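Local coordinates for protein predicted ATPase involved in replication control, Cdc46/Mcm family (Methanopyrus kandleri AV19, PDB 3F8T) that is a homolog of the MCM replicative helicases that may bind ATP and single-stranded DNA, though whether it unwinds DNA is uncertain, at residues A[26-31]-A[67-72]; A[34-39]-A[79-84]; A[72-77]-A[164-169]; A[122-127]-A[296-301]; A[184-189]-A[194-199]. The protein carries 2 engineered substitutions. All coordinates share one frame; numbering follows the deposited sequence.

Contact 1: residues A[26-31]-A[67-72]; sequences FGLPTR and ASWIAT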
# COMPACT_ATOMS: atom_id res chain seq x y z
N PHE A 26 -17.46 -37.05 16.18
CA PHE A 26 -17.45 -35.66 15.73
C PHE A 26 -18.51 -35.37 14.67
O PHE A 26 -18.54 -34.28 14.10
CB PHE A 26 -16.04 -35.31 15.23
CG PHE A 26 -15.05 -35.10 16.34
CD1 PHE A 26 -14.28 -36.16 16.81
CD2 PHE A 26 -14.93 -33.85 16.94
CE1 PHE A 26 -13.38 -35.97 17.85
CE2 PHE A 26 -14.03 -33.65 17.99
CZ PHE A 26 -13.26 -34.71 18.44
N GLY A 27 -19.40 -36.34 14.45
CA GLY A 27 -20.53 -36.19 13.53
C GLY A 27 -20.13 -36.11 12.08
O GLY A 27 -20.78 -35.42 11.30
N LEU A 28 -19.06 -36.83 11.72
CA LEU A 28 -18.54 -36.90 10.35
C LEU A 28 -18.80 -38.26 9.72
O LEU A 28 -18.64 -39.27 10.39
CB LEU A 28 -17.03 -36.66 10.34
CG LEU A 28 -16.54 -35.30 10.84
CD1 LEU A 28 -15.04 -35.29 10.87
CD2 LEU A 28 -17.09 -34.19 9.94
N PRO A 29 -19.17 -38.28 8.43
CA PRO A 29 -19.20 -39.56 7.72
C PRO A 29 -17.81 -40.17 7.81
O PRO A 29 -16.82 -39.45 7.62
CB PRO A 29 -19.50 -39.16 6.27
CG PRO A 29 -20.16 -37.84 6.37
CD PRO A 29 -19.55 -37.15 7.56
N THR A 30 -17.73 -41.46 8.12
CA THR A 30 -16.44 -42.14 8.22
C THR A 30 -15.54 -41.93 6.99
O THR A 30 -14.33 -41.72 7.14
CB THR A 30 -16.61 -43.66 8.53
OG1 THR A 30 -17.31 -43.80 9.78
CG2 THR A 30 -15.27 -44.33 8.67
N ARG A 31 -16.11 -41.97 5.79
CA ARG A 31 -15.32 -41.80 4.57
C ARG A 31 -14.55 -40.46 4.50
O ARG A 31 -13.43 -40.41 3.99
CB ARG A 31 -16.16 -42.04 3.30
CG ARG A 31 -17.35 -41.12 3.11
CD ARG A 31 -17.95 -41.24 1.69
NE ARG A 31 -17.08 -40.67 0.65
CZ ARG A 31 -16.92 -39.36 0.43
NH1 ARG A 31 -17.57 -38.47 1.17
NH2 ARG A 31 -16.10 -38.95 -0.52
N ALA A 67 -13.35 -31.79 -1.06
CA ALA A 67 -12.56 -30.63 -0.66
C ALA A 67 -13.51 -29.49 -0.27
O ALA A 67 -13.38 -28.86 0.78
CB ALA A 67 -11.62 -30.20 -1.82
N SER A 68 -14.50 -29.27 -1.12
CA SER A 68 -15.51 -28.26 -0.90
C SER A 68 -16.32 -28.52 0.38
O SER A 68 -16.54 -27.60 1.17
CB SER A 68 -16.43 -28.21 -2.12
OG SER A 68 -17.36 -27.16 -1.98
N TRP A 69 -16.75 -29.76 0.58
CA TRP A 69 -17.54 -30.13 1.76
C TRP A 69 -16.73 -29.88 3.03
O TRP A 69 -17.26 -29.39 4.04
CB TRP A 69 -17.93 -31.61 1.69
CG TRP A 69 -18.93 -32.02 2.75
CD1 TRP A 69 -20.30 -32.04 2.61
CD2 TRP A 69 -18.65 -32.46 4.08
NE1 TRP A 69 -20.89 -32.47 3.79
CE2 TRP A 69 -19.90 -32.73 4.70
CE3 TRP A 69 -17.47 -32.66 4.81
CZ2 TRP A 69 -19.99 -33.17 6.03
CZ3 TRP A 69 -17.56 -33.11 6.12
CH2 TRP A 69 -18.82 -33.36 6.72
N ILE A 70 -15.45 -30.24 2.97
CA ILE A 70 -14.57 -30.08 4.12
C ILE A 70 -14.41 -28.61 4.49
O ILE A 70 -14.53 -28.25 5.67
CB ILE A 70 -13.20 -30.77 3.89
CG1 ILE A 70 -13.37 -32.30 3.90
CG2 ILE A 70 -12.20 -30.36 4.98
CD1 ILE A 70 -12.12 -33.08 3.48
N ALA A 71 -14.19 -27.76 3.49
CA ALA A 71 -14.06 -26.32 3.71
C ALA A 71 -15.35 -25.78 4.31
O ALA A 71 -15.32 -25.05 5.30
CB ALA A 71 -13.70 -25.59 2.41
N THR A 72 -16.49 -26.16 3.74
CA THR A 72 -17.78 -25.73 4.28
C THR A 72 -18.00 -26.14 5.73
O THR A 72 -18.51 -25.36 6.53
CB THR A 72 -18.95 -26.18 3.36
OG1 THR A 72 -18.78 -25.53 2.09
CG2 THR A 72 -20.33 -25.77 3.94
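Leu28 meets the six-membered end of the Trp69 indole at its edge: methyl CD2 lies close to the ring plane, 3.7 Å from Trp69 CH2 and 4.0 Å from Trp69 CZ3. Pro29 approaches the same corner obliquely, its CD 4.0 Å from Trp69 CH2, so CH2 is the atom the two residues share. The indole extends this far because Trp69 CG stands anti to the backbone N (chi1 -170°), so that the ring reaches off helix 64-72 and meets the loop. His73 stacks on the indole, and Val32 of helix 30-37 touches it as well. Leu28, in turn, is lodged against Leu76 and Ala80 of helix 74-88. The loop leaves the preceding helix, 19-25, through Gly27 at positive phi, and backbone bonds from Leu28 N and Gly27 N close that helix's last turn. This is a Schellman motif, here turning the chain between two helices of the helical N-terminal part of the MCM fold.

Contact 2: residues A[34-39]-A[79-84]; sequences IEIVRT and PALREL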
# COMPACT_ATOMS: atom_id res chain seq x y z
N ILE A 34 -11.45 -41.17 6.61
CA ILE A 34 -10.62 -42.15 5.91
C ILE A 34 -9.91 -41.50 4.71
O ILE A 34 -8.72 -41.68 4.51
CB ILE A 34 -11.43 -43.39 5.44
CG1 ILE A 34 -11.96 -44.18 6.64
CG2 ILE A 34 -10.55 -44.31 4.60
CD1 ILE A 34 -12.94 -45.28 6.27
N GLU A 35 -10.64 -40.74 3.89
CA GLU A 35 -10.01 -40.13 2.72
C GLU A 35 -8.97 -39.08 3.12
O GLU A 35 -7.92 -38.95 2.46
CB GLU A 35 -11.05 -39.60 1.75
CG GLU A 35 -11.82 -40.74 1.09
CD GLU A 35 -12.97 -40.29 0.21
OE1 GLU A 35 -12.85 -39.22 -0.46
OE2 GLU A 35 -14.00 -41.01 0.19
N ILE A 36 -9.23 -38.36 4.21
CA ILE A 36 -8.28 -37.37 4.73
C ILE A 36 -6.95 -38.00 5.16
O ILE A 36 -5.87 -37.54 4.76
CB ILE A 36 -8.89 -36.54 5.91
CG1 ILE A 36 -9.98 -35.58 5.37
CG2 ILE A 36 -7.78 -35.76 6.64
CD1 ILE A 36 -10.82 -34.85 6.47
N VAL A 37 -7.03 -39.05 5.96
CA VAL A 37 -5.84 -39.72 6.49
C VAL A 37 -5.01 -40.43 5.41
O VAL A 37 -3.81 -40.63 5.58
CB VAL A 37 -6.25 -40.68 7.64
CG1 VAL A 37 -5.11 -41.56 8.05
CG2 VAL A 37 -6.74 -39.86 8.82
N ARG A 38 -5.66 -40.79 4.30
CA ARG A 38 -4.96 -41.41 3.18
C ARG A 38 -4.10 -40.44 2.36
O ARG A 38 -3.25 -40.88 1.58
CB ARG A 38 -5.97 -42.09 2.24
CG ARG A 38 -6.53 -43.42 2.69
CD ARG A 38 -7.55 -43.83 1.65
NE ARG A 38 -8.32 -45.04 1.93
CZ ARG A 38 -9.54 -45.27 1.43
NH1 ARG A 38 -10.13 -44.35 0.67
NH2 ARG A 38 -10.19 -46.39 1.71
N THR A 39 -4.33 -39.14 2.52
CA THR A 39 -3.60 -38.14 1.73
C THR A 39 -2.11 -38.12 2.08
O THR A 39 -1.73 -38.38 3.24
CB THR A 39 -4.18 -36.71 1.90
OG1 THR A 39 -4.11 -36.31 3.27
CG2 THR A 39 -5.63 -36.64 1.42
N PRO A 79 -11.45 -30.02 14.70
CA PRO A 79 -11.25 -30.72 15.99
C PRO A 79 -11.13 -32.24 15.88
O PRO A 79 -10.46 -32.87 16.72
CB PRO A 79 -12.50 -30.34 16.80
CG PRO A 79 -13.50 -29.94 15.81
CD PRO A 79 -12.74 -29.31 14.67
N ALA A 80 -11.75 -32.84 14.86
CA ALA A 80 -11.60 -34.29 14.61
C ALA A 80 -10.15 -34.62 14.31
O ALA A 80 -9.58 -35.57 14.85
CB ALA A 80 -12.49 -34.73 13.47
N LEU A 81 -9.56 -33.82 13.42
CA LEU A 81 -8.15 -33.97 13.07
C LEU A 81 -7.25 -33.73 14.28
O LEU A 81 -6.34 -34.50 14.52
CB LEU A 81 -7.79 -33.05 11.89
CG LEU A 81 -8.56 -33.34 10.59
CD1 LEU A 81 -8.09 -32.46 9.44
CD2 LEU A 81 -8.46 -34.83 10.21
N ARG A 82 -7.51 -32.67 15.05
CA ARG A 82 -6.76 -32.45 16.29
C ARG A 82 -6.80 -33.68 17.21
O ARG A 82 -5.78 -34.08 17.79
CB ARG A 82 -7.25 -31.20 17.03
CG ARG A 82 -6.67 -29.89 16.47
CD ARG A 82 -6.83 -28.72 17.44
NE ARG A 82 -8.09 -28.03 17.23
CZ ARG A 82 -9.19 -28.19 17.98
NH1 ARG A 82 -10.30 -27.51 17.70
NH2 ARG A 82 -9.18 -29.03 19.01
N GLU A 83 -7.99 -34.29 17.32
CA GLU A 83 -8.17 -35.50 18.13
C GLU A 83 -7.34 -36.68 17.61
O GLU A 83 -6.66 -37.35 18.39
CB GLU A 83 -9.67 -35.85 18.24
CG GLU A 83 -9.99 -37.12 19.03
CD GLU A 83 -9.40 -37.14 20.44
OE1 GLU A 83 -9.21 -36.06 21.06
OE2 GLU A 83 -9.11 -38.25 20.93
N LEU A 84 -7.37 -36.91 16.30
CA LEU A 84 -6.50 -37.91 15.67
C LEU A 84 -5.02 -37.68 15.99
O LEU A 84 -4.31 -38.62 16.31
CB LEU A 84 -6.69 -37.93 14.15
CG LEU A 84 -7.91 -38.62 13.54
CD1 LEU A 84 -7.93 -38.37 12.04
CD2 LEU A 84 -7.95 -40.11 13.84
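Two helices of the MCM N-terminal region, 30-37 and 74-88, pack here through two separate methyl-to-methyl contacts, with no hydrogen bond between the segments. Ile36 and Leu81 bring the backbones nearest, their CA atoms 9.0 Å apart, and the gap is bridged by Ile36 CG2 and Leu81 CD2 at 3.8 Å. One turn further along helix 74-88, Leu84 CD1 reaches Val37 CG2 at 3.7 Å. In Ile36 the branch that touches is CG2, which lies anti to the backbone N, while CG1 stands beside that nitrogen (chi1 -70°) and carries CD1, which packs on Ile70 of helix 64-72. The interface is therefore continued by a third helix, and a fourth, 40-47, adds Phe42, which touches Ile36, Val37 and Leu81. Leu81 also rests on Val96 and Phe98 of strand 96-99, which places this small apolar cluster between helices and strand. Just past these side chains the chain turns at Thr39, the N-cap residue of helix 40-47. The carbonyl oxygen of Ile36 is gripped twice by that residue, by Thr39 N at 3.2 Å and by the hydroxyl Thr39 OG1 at 2.6 Å, the latter nearly in line with the C=O bond.

Contact 3: residues A[72-77]-A[164-169]; sequences THARLV and LGIVRS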
# COMPACT_ATOMS: atom_id res chain seq x y z
N THR A 72 -16.49 -26.16 3.74
CA THR A 72 -17.78 -25.73 4.28
C THR A 72 -18.00 -26.14 5.73
O THR A 72 -18.51 -25.36 6.53
CB THR A 72 -18.95 -26.18 3.36
OG1 THR A 72 -18.78 -25.53 2.09
CG2 THR A 72 -20.33 -25.77 3.94
N HIS A 73 -17.55 -27.35 6.09
CA HIS A 73 -17.75 -27.91 7.42
C HIS A 73 -16.48 -28.00 8.27
O HIS A 73 -16.35 -28.88 9.12
CB HIS A 73 -18.37 -29.32 7.31
CG HIS A 73 -19.65 -29.34 6.53
ND1 HIS A 73 -19.68 -29.28 5.15
CD2 HIS A 73 -20.94 -29.40 6.94
CE1 HIS A 73 -20.94 -29.32 4.74
NE2 HIS A 73 -21.72 -29.39 5.81
N ALA A 74 -15.56 -27.06 8.07
CA ALA A 74 -14.27 -27.11 8.76
C ALA A 74 -14.37 -27.09 10.29
O ALA A 74 -13.52 -27.65 11.00
CB ALA A 74 -13.33 -25.99 8.25
N ARG A 75 -15.42 -26.46 10.81
CA ARG A 75 -15.61 -26.36 12.26
C ARG A 75 -15.78 -27.76 12.89
O ARG A 75 -15.44 -27.97 14.05
CB ARG A 75 -16.78 -25.41 12.60
CG ARG A 75 -18.18 -25.88 12.15
CD ARG A 75 -18.94 -26.40 13.36
NE ARG A 75 -20.32 -26.82 13.08
CZ ARG A 75 -21.12 -27.35 14.00
NH1 ARG A 75 -20.67 -27.52 15.24
NH2 ARG A 75 -22.36 -27.72 13.68
N LEU A 76 -16.27 -28.70 12.09
CA LEU A 76 -16.40 -30.12 12.48
C LEU A 76 -15.13 -30.93 12.25
O LEU A 76 -14.76 -31.77 13.07
CB LEU A 76 -17.52 -30.80 11.69
CG LEU A 76 -18.94 -30.26 11.81
CD1 LEU A 76 -19.87 -31.10 10.95
CD2 LEU A 76 -19.39 -30.29 13.27
N VAL A 77 -14.47 -30.67 11.11
CA VAL A 77 -13.29 -31.45 10.69
C VAL A 77 -12.06 -31.12 11.51
O VAL A 77 -11.36 -32.02 11.98
CB VAL A 77 -13.03 -31.27 9.19
CG1 VAL A 77 -11.72 -31.97 8.75
CG2 VAL A 77 -14.23 -31.77 8.40
N LEU A 164 -5.80 -17.15 6.75
CA LEU A 164 -6.59 -18.36 6.64
C LEU A 164 -7.16 -18.67 8.02
O LEU A 164 -6.48 -18.49 9.03
CB LEU A 164 -5.70 -19.49 6.18
CG LEU A 164 -6.34 -20.42 5.18
CD1 LEU A 164 -5.42 -20.54 3.97
CD2 LEU A 164 -6.56 -21.75 5.85
N GLY A 165 -8.41 -19.12 8.06
CA GLY A 165 -9.05 -19.39 9.32
C GLY A 165 -10.41 -20.02 9.20
O GLY A 165 -10.90 -20.26 8.11
N ILE A 166 -11.04 -20.27 10.34
CA ILE A 166 -12.39 -20.78 10.37
C ILE A 166 -13.32 -19.71 10.99
O ILE A 166 -13.01 -19.14 12.04
CB ILE A 166 -12.46 -22.14 11.12
CG1 ILE A 166 -11.70 -23.22 10.32
CG2 ILE A 166 -13.92 -22.57 11.27
CD1 ILE A 166 -11.40 -24.49 11.14
N VAL A 167 -14.43 -19.42 10.33
CA VAL A 167 -15.37 -18.40 10.77
C VAL A 167 -16.21 -18.95 11.92
O VAL A 167 -16.77 -20.04 11.80
CB VAL A 167 -16.32 -17.97 9.63
CG1 VAL A 167 -17.31 -16.88 10.10
CG2 VAL A 167 -15.52 -17.49 8.44
N ARG A 168 -16.28 -18.21 13.02
CA ARG A 168 -17.14 -18.56 14.14
C ARG A 168 -17.84 -17.30 14.65
O ARG A 168 -17.20 -16.42 15.25
CB ARG A 168 -16.33 -19.23 15.26
CG ARG A 168 -15.77 -20.58 14.87
CD ARG A 168 -15.29 -21.38 16.07
NE ARG A 168 -14.86 -22.73 15.68
CZ ARG A 168 -13.65 -23.04 15.22
NH1 ARG A 168 -12.72 -22.09 15.05
NH2 ARG A 168 -13.36 -24.30 14.91
N SER A 169 -19.14 -17.22 14.37
CA SER A 169 -19.99 -16.09 14.75
C SER A 169 -19.37 -14.73 14.41
O SER A 169 -18.99 -13.96 15.30
CB SER A 169 -20.37 -16.17 16.23
OG SER A 169 -21.05 -17.39 16.51
O HOH W 1 -14.89 -26.09 15.71
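Arg75, in the first turn of helix 74-88, comes nearest to Ile166 of strand 160-168, with 6.7 Å between their CA atoms. Ile166 points toward the helix and uses both branches: CD1 and CG1 each lie 3.8 Å from Ala74 CB, while CG2 stands 4.2 Å from Arg75 N. With CG1 beside the backbone N and CG2 anti to it (chi1 -67°), one isoleucine spans two successive residues of the helix start. The strand belongs to the OB-fold part of the protein, and the helix to the N-terminal helical part, so this is a seam between the two; Leu118 of the neighbouring strand also touches Ala74, and Gly116 shares a backbone hydrogen bond with Arg75. A serine in place of Ile166 would probably leave a gap beside the Ala74 methyl and remove the apolar surface beneath the Arg168 guanidinium. That group has Ile166 CG2 on one face, 3.8 Å from its plane and toward the rim. Its long arm, extended from CG to NE, carries NH2 to within 4.0 Å of Arg75 CA. A water links the two parts, donating to Arg75 O at 2.6 Å and accepting from Arg168 NH2 at 2.5 Å, a distance short enough to leave its exact position slightly doubtful.

Contact 4: residues A[122-127]-A[296-301]; sequences EGVVRE and AVLADG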
# COMPACT_ATOMS: atom_id res chain seq x y z
N GLU A 122 -8.33 -11.30 2.71
CA GLU A 122 -7.16 -10.51 2.40
C GLU A 122 -7.50 -9.03 2.52
O GLU A 122 -8.53 -8.58 2.01
CB GLU A 122 -6.67 -10.85 1.00
CG GLU A 122 -5.38 -10.15 0.59
CD GLU A 122 -5.00 -10.51 -0.83
OE1 GLU A 122 -5.70 -10.07 -1.75
OE2 GLU A 122 -4.02 -11.26 -1.01
N GLY A 123 -6.64 -8.29 3.21
CA GLY A 123 -6.76 -6.85 3.27
C GLY A 123 -5.80 -6.18 4.21
O GLY A 123 -4.76 -6.74 4.55
N VAL A 124 -6.14 -4.97 4.64
CA VAL A 124 -5.25 -4.11 5.44
C VAL A 124 -5.70 -4.13 6.89
O VAL A 124 -6.88 -3.99 7.18
CB VAL A 124 -5.21 -2.64 4.90
CG1 VAL A 124 -4.36 -1.72 5.81
CG2 VAL A 124 -4.65 -2.61 3.47
N VAL A 125 -4.73 -4.35 7.79
CA VAL A 125 -5.01 -4.39 9.22
C VAL A 125 -5.29 -2.97 9.71
O VAL A 125 -4.45 -2.07 9.61
CB VAL A 125 -3.84 -5.04 10.03
CG1 VAL A 125 -4.19 -5.12 11.51
CG2 VAL A 125 -3.50 -6.44 9.48
N ARG A 126 -6.49 -2.78 10.25
CA ARG A 126 -6.89 -1.47 10.77
C ARG A 126 -6.48 -1.29 12.21
O ARG A 126 -6.18 -0.17 12.65
CB ARG A 126 -8.41 -1.34 10.68
CG ARG A 126 -8.94 -1.31 9.26
CD ARG A 126 -8.83 0.08 8.66
NE ARG A 126 -9.99 0.87 9.02
CZ ARG A 126 -10.93 1.26 8.16
NH1 ARG A 126 -10.86 0.96 6.87
NH2 ARG A 126 -11.95 1.97 8.61
N GLU A 127 -6.46 -2.39 12.96
CA GLU A 127 -6.32 -2.32 14.40
C GLU A 127 -5.87 -3.66 14.98
O GLU A 127 -6.18 -4.72 14.42
CB GLU A 127 -7.65 -1.88 15.03
CG GLU A 127 -7.61 -1.69 16.54
CD GLU A 127 -8.96 -1.34 17.12
OE1 GLU A 127 -9.73 -0.58 16.46
OE2 GLU A 127 -9.25 -1.82 18.24
N ALA A 296 -2.08 7.85 7.55
CA ALA A 296 -0.77 7.70 6.91
C ALA A 296 -0.34 6.22 6.89
O ALA A 296 0.25 5.74 5.91
CB ALA A 296 0.26 8.55 7.60
N VAL A 297 -0.65 5.52 7.98
CA VAL A 297 -0.41 4.08 8.11
C VAL A 297 -1.31 3.28 7.15
O VAL A 297 -0.85 2.36 6.48
CB VAL A 297 -0.60 3.64 9.60
CG1 VAL A 297 -0.43 2.13 9.77
CG2 VAL A 297 0.43 4.37 10.47
N LEU A 298 -2.59 3.64 7.06
CA LEU A 298 -3.48 2.94 6.12
C LEU A 298 -3.12 3.21 4.65
O LEU A 298 -3.49 2.45 3.76
CB LEU A 298 -4.95 3.28 6.40
CG LEU A 298 -5.50 2.80 7.75
CD1 LEU A 298 -6.92 3.34 7.94
CD2 LEU A 298 -5.48 1.28 7.82
N ALA A 299 -2.38 4.29 4.41
CA ALA A 299 -1.94 4.66 3.04
C ALA A 299 -0.56 4.08 2.71
O ALA A 299 -0.02 4.35 1.63
CB ALA A 299 -1.91 6.20 2.89
N ASP A 300 0.02 3.30 3.62
CA ASP A 300 1.30 2.65 3.37
C ASP A 300 1.34 2.00 1.98
O ASP A 300 0.48 1.18 1.64
CB ASP A 300 1.60 1.61 4.47
CG ASP A 300 2.96 0.92 4.29
OD1 ASP A 300 3.98 1.60 4.26
OD2 ASP A 300 3.00 -0.34 4.23
N GLY A 301 2.34 2.38 1.19
CA GLY A 301 2.53 1.85 -0.15
C GLY A 301 1.69 2.52 -1.23
O GLY A 301 1.69 2.09 -2.38
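Strand 118-130 of the OB fold meets the end of helix 295-298 in the MCM P-loop region, and Leu298 is the side chain that spans the junction. Its methyl CD2 touches two strand residues, 3.8 Å from Val124 CG1 and 3.7 Å from Arg126 CD, and lies 3.9 Å from the carbonyl oxygen Val125 O. The second methyl, Leu298 CD1, stays with the arginine, 3.8 Å from Arg126 CD and 4.1 Å from Arg126 NE. The touching part of Arg126 is thus mostly its aliphatic arm, crossing the leucine at about a right angle. Although its CB points away from the helix, bends at chi2 (-82°) and chi3 (-86°) fold the chain back over Leu298. Arg126 and Glu127 together face Ile138 of the adjacent strand, forming a classic beta bulge. Glu127 makes a salt bridge with Arg292 of strand 289-293, which pairs with strand 118-130 and continues its sheet into the P-loop region. Shortening Leu298 to an alanine is likely to open a gap beside Val124 and Arg126 CD and let the folded arginine arm shift. Leu298 also touches Ala293, and Arg265 ties in the helix end by donating from NE to Leu298 O. Two residues on, Asp300 forms a salt bridge with Arg339.

Contact 5: residues A[184-189]-A[194-199]; sequences PEVHPD and EEFREL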
# COMPACT_ATOMS: atom_id res chain seq x y z
N PRO A 184 -1.89 -4.59 -4.19
CA PRO A 184 -2.33 -5.81 -4.86
C PRO A 184 -1.44 -6.20 -6.03
O PRO A 184 -0.95 -5.33 -6.75
CB PRO A 184 -3.74 -5.45 -5.36
CG PRO A 184 -4.18 -4.33 -4.50
CD PRO A 184 -2.93 -3.56 -4.18
N GLU A 185 -1.25 -7.51 -6.20
CA GLU A 185 -0.53 -8.08 -7.33
C GLU A 185 -1.44 -8.23 -8.56
O GLU A 185 -2.59 -8.66 -8.44
CB GLU A 185 0.01 -9.47 -6.97
CG GLU A 185 1.00 -9.51 -5.83
CD GLU A 185 1.43 -10.93 -5.49
OE1 GLU A 185 1.82 -11.68 -6.43
OE2 GLU A 185 1.37 -11.30 -4.30
N VAL A 186 -0.91 -7.89 -9.72
CA VAL A 186 -1.57 -8.08 -10.99
C VAL A 186 -0.72 -9.08 -11.78
O VAL A 186 0.49 -8.90 -11.92
CB VAL A 186 -1.70 -6.73 -11.76
CG1 VAL A 186 -1.82 -6.94 -13.26
CG2 VAL A 186 -2.89 -5.93 -11.25
N HIS A 187 -1.35 -10.14 -12.27
CA HIS A 187 -0.68 -11.12 -13.11
C HIS A 187 -1.43 -11.14 -14.44
O HIS A 187 -2.43 -11.86 -14.59
CB HIS A 187 -0.64 -12.49 -12.42
CG HIS A 187 0.09 -12.49 -11.11
ND1 HIS A 187 1.46 -12.34 -11.02
CD2 HIS A 187 -0.36 -12.63 -9.84
CE1 HIS A 187 1.82 -12.37 -9.75
NE2 HIS A 187 0.74 -12.55 -9.01
N PRO A 188 -0.96 -10.32 -15.40
CA PRO A 188 -1.63 -10.15 -16.68
C PRO A 188 -1.51 -11.41 -17.54
O PRO A 188 -0.49 -12.10 -17.47
CB PRO A 188 -0.87 -9.00 -17.33
CG PRO A 188 0.49 -9.04 -16.73
CD PRO A 188 0.28 -9.52 -15.31
N ASP A 189 -2.55 -11.69 -18.31
CA ASP A 189 -2.50 -12.73 -19.33
C ASP A 189 -1.81 -12.19 -20.58
O ASP A 189 -1.47 -11.00 -20.63
CB ASP A 189 -3.90 -13.32 -19.61
CG ASP A 189 -4.85 -12.34 -20.29
OD1 ASP A 189 -4.44 -11.36 -20.97
OD2 ASP A 189 -6.08 -12.59 -20.17
N GLU A 194 0.31 -7.79 -23.60
CA GLU A 194 0.45 -7.12 -24.88
C GLU A 194 -0.02 -5.66 -24.84
O GLU A 194 0.66 -4.78 -25.35
CB GLU A 194 -0.26 -7.91 -26.00
CG GLU A 194 -0.10 -7.36 -27.43
CD GLU A 194 1.35 -7.03 -27.84
OE1 GLU A 194 2.30 -7.78 -27.49
OE2 GLU A 194 1.55 -5.99 -28.53
N GLU A 195 -1.18 -5.40 -24.21
CA GLU A 195 -1.67 -4.02 -24.03
C GLU A 195 -0.64 -3.20 -23.26
O GLU A 195 -0.34 -2.07 -23.63
CB GLU A 195 -2.98 -3.97 -23.25
CG GLU A 195 -4.19 -4.65 -23.89
CD GLU A 195 -5.47 -4.33 -23.11
OE1 GLU A 195 -6.02 -3.22 -23.27
OE2 GLU A 195 -5.90 -5.19 -22.31
N PHE A 196 -0.11 -3.78 -22.19
CA PHE A 196 0.91 -3.13 -21.35
C PHE A 196 2.12 -2.75 -22.19
O PHE A 196 2.59 -1.62 -22.14
CB PHE A 196 1.35 -4.06 -20.20
CG PHE A 196 0.33 -4.22 -19.08
CD1 PHE A 196 -0.93 -3.63 -19.13
CD2 PHE A 196 0.66 -5.01 -17.98
CE1 PHE A 196 -1.83 -3.80 -18.08
CE2 PHE A 196 -0.24 -5.22 -16.94
CZ PHE A 196 -1.49 -4.61 -16.98
N ARG A 197 2.64 -3.70 -22.98
CA ARG A 197 3.81 -3.42 -23.79
C ARG A 197 3.55 -2.31 -24.80
O ARG A 197 4.40 -1.44 -25.00
CB ARG A 197 4.35 -4.67 -24.49
CG ARG A 197 5.65 -4.42 -25.28
CD ARG A 197 6.77 -3.80 -24.41
NE ARG A 197 7.04 -4.55 -23.18
CZ ARG A 197 7.79 -4.10 -22.17
NH1 ARG A 197 8.33 -2.89 -22.25
NH2 ARG A 197 7.99 -4.84 -21.09
N GLU A 198 2.36 -2.31 -25.40
CA GLU A 198 1.96 -1.23 -26.31
C GLU A 198 1.91 0.13 -25.61
O GLU A 198 2.39 1.12 -26.16
CB GLU A 198 0.63 -1.55 -26.98
CG GLU A 198 0.77 -2.62 -28.08
CD GLU A 198 -0.57 -3.11 -28.57
OE1 GLU A 198 -1.50 -2.28 -28.69
OE2 GLU A 198 -0.70 -4.33 -28.82
N LEU A 199 1.34 0.16 -24.41
CA LEU A 199 1.28 1.41 -23.64
C LEU A 199 2.70 1.91 -23.35
O LEU A 199 3.01 3.08 -23.63
CB LEU A 199 0.46 1.23 -22.35
CG LEU A 199 0.15 2.44 -21.46
CD1 LEU A 199 -0.34 3.63 -22.28
CD2 LEU A 199 -0.86 2.07 -20.37
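Pro188 and Phe196 make the close part of this contact: the proline ring atoms CB and CG each lie 3.9 Å from Phe196 CE2, with the two side chains crossing at about a right angle. Val186 arrives at the edge of the phenyl ring, near its plane, but more loosely, with CG1 4.4 Å from Phe196 CE2. Phe196 CG, anti to the carbonyl carbon (chi1 -73°), puts the CE2 corner against both residues. Helix 396-409 lines the buried side, where Tyr405 meets the phenyl ring with planes at about 45° and also touches Pro188, while Leu398 packs on Phe196. Glu185, His187 and Asp189 are exposed, though His187 also touches Arg408 of that helix. His187 NE2 donates to Glu185 OE1 at 2.9 Å; the bond is bent, 134° at the hydrogen, and reaches the oxygen on its anti side. Asp189 is N-cap of helix 190-201, its OD1 accepting from Glu192 N. Apolar contact alone thus joins the two segments, while the loop's polar groups bond mostly within it or at the helix start, with one weak bond from Arg408 to Val186 O; Glu185 may favour a protonated His187, though nearby Arg408 would oppose this.

How the contacts relate
Contacts 1, 2 and 3 form one continuous cluster in the N-terminal region, their centres 10 to 15 Å apart. Phe26 CE1 of contact 1 lies 3.7 Å from Glu83 CB of contact 2, and Ile70 CG2 lies 4.1 Å from Val77 CG1 of contact 3. Ile36 CD1 of contact 2 is 3.8 Å from the same Val77 CG1, so it touches segments of both contacts 1 and 3. Contacts 3 and 4 sit on neighbouring strands of one sheet, centres about 26 Å apart, and join the helical region to the OB fold and the OB fold to the P-loop region, respectively. Contact 5 touches none of the others; its nearest atoms approach those of contact 4 to about 6 Å.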